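Local coordinates for galectin 2 (Gallus gallus, PDB 2YMZ), which probably binds carbohydrates as a lectin of the galectin family, whose members typically recognise beta-galactosides, at residues L116-L119 against G120-V124. Sequence-based numbering, arbitrary orientation.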
loop_
_atom_site.group_PDB
_atom_site.type_symbol
_atom_site.label_atom_id
_atom_site.label_comp_id
_atom_site.label_asym_id
_atom_site.label_seq_id
_atom_site.Cartn_x
_atom_site.Cartn_y
_atom_site.Cartn_z
ATOM N N LEU A 116 1.782 2.222 8.578
ATOM C CA LEU A 116 3.002 1.809 7.852
ATOM C C LEU A 116 3.393 2.929 6.867
ATOM O O LEU A 116 2.553 3.486 6.178
ATOM C CB LEU A 116 2.636 0.564 7.010
ATOM C CG LEU A 116 3.560 0.049 5.870
ATOM C CD1 LEU A 116 4.954 -0.353 6.352
ATOM C CD2 LEU A 116 2.868 -1.144 5.165
ATOM N N ASN A 117 4.700 3.196 6.703
ATOM C CA ASN A 117 5.070 3.968 5.547
ATOM C C ASN A 117 6.398 3.355 5.026
ATOM O O ASN A 117 7.069 2.572 5.740
ATOM C CB ASN A 117 5.128 5.480 5.823
ATOM C CG ASN A 117 6.340 5.928 6.596
ATOM O OD1 ASN A 117 7.452 5.458 6.371
ATOM N ND2 ASN A 117 6.148 6.939 7.463
ATOM N N ILE A 118 6.613 3.556 3.731
ATOM C CA ILE A 118 7.863 3.069 3.150
ATOM C C ILE A 118 8.439 4.310 2.492
ATOM O O ILE A 118 7.711 5.002 1.788
ATOM C CB ILE A 118 7.578 1.911 2.173
ATOM C CG1 ILE A 118 7.225 0.695 3.012
ATOM C CG2 ILE A 118 8.964 1.525 1.559
ATOM C CD1 ILE A 118 6.637 -0.508 2.325
ATOM N N LEU A 119 9.730 4.608 2.725
ATOM C CA LEU A 119 10.332 5.871 2.244
ATOM C C LEU A 119 11.657 5.514 1.541
ATOM O O LEU A 119 12.255 4.436 1.836
ATOM C CB LEU A 119 10.729 6.766 3.429
ATOM C CG LEU A 119 9.661 7.166 4.488
ATOM C CD1 LEU A 119 10.158 8.219 5.477
ATOM C CD2 LEU A 119 8.460 7.695 3.751
ATOM N N GLY A 120 12.100 6.385 0.647
ATOM C CA GLY A 120 13.487 6.235 0.157
ATOM C C GLY A 120 13.455 5.483 -1.157
ATOM O O GLY A 120 12.492 5.540 -1.866
ATOM N N GLY A 121 14.528 4.761 -1.502
ATOM C CA GLY A 121 14.651 4.274 -2.896
ATOM C C GLY A 121 14.099 2.868 -2.999
ATOM O O GLY A 121 14.843 1.930 -3.255
ATOM N N PHE A 122 12.799 2.703 -2.719
ATOM C CA PHE A 122 12.165 1.416 -2.733
ATOM C C PHE A 122 10.745 1.630 -3.283
ATOM O O PHE A 122 9.992 2.424 -2.713
ATOM C CB PHE A 122 12.144 0.801 -1.324
ATOM C CG PHE A 122 11.648 -0.593 -1.272
ATOM C CD1 PHE A 122 10.288 -0.869 -1.183
ATOM C CD2 PHE A 122 12.544 -1.683 -1.331
ATOM C CE1 PHE A 122 9.827 -2.160 -1.139
ATOM C CE2 PHE A 122 12.078 -2.995 -1.259
ATOM C CZ PHE A 122 10.727 -3.256 -1.178
ATOM N N LYS A 123 10.430 1.020 -4.424
ATOM C CA LYS A 123 9.101 1.154 -5.050
ATOM C C LYS A 123 8.367 -0.164 -4.769
ATOM O O LYS A 123 8.789 -1.210 -5.258
ATOM C CB LYS A 123 9.117 1.317 -6.595
ATOM C CG LYS A 123 9.979 2.422 -7.192
ATOM C CD LYS A 123 9.418 3.840 -7.113
ATOM C CE LYS A 123 10.546 4.890 -7.013
ATOM N NZ LYS A 123 11.042 5.314 -8.346
ATOM N N VAL A 124 7.265 -0.126 -4.002
ATOM C CA VAL A 124 6.554 -1.343 -3.654
ATOM C C VAL A 124 5.883 -1.971 -4.887
ATOM O O VAL A 124 5.180 -1.303 -5.651
ATOM C CB VAL A 124 5.478 -1.054 -2.541
ATOM C CG1 VAL A 124 4.614 -2.291 -2.267
ATOM C CG2 VAL A 124 6.210 -0.587 -1.267
#
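I118 packs its two branches against F122 and V124, just past the turn that ends its own strand. CD1 of I118 meets CG2 of V124 at 3.6 Å, and the two side chains lie roughly at right angles. The short branch makes the looser contact: CG2 of I118 comes obliquely to CD1 of the F122 ring, 3.9 Å away. With CG1 beside the backbone N and CG2 anti to it (chi1 -74°), the isoleucine can serve both partners. CG2 of V124 also lies in the plane of the F122 ring, at its edge. The turn between I118 and F122 is built on G120 and G121. G121 is the centre of an inverse gamma turn, where N of F122 makes a weak hydrogen bond of 3.0 Å to O of G120. The chain thereby passes from strand 112-120 in one sheet to strand 122-129 in the other, across the galectin beta-sandwich. I19 of strand 16-23 touches both I118 and F122, and F30 stacks on the F122 ring. The three contacting side chains are buried and purely apolar, so their hold on one another rests on shape and exclusion of water.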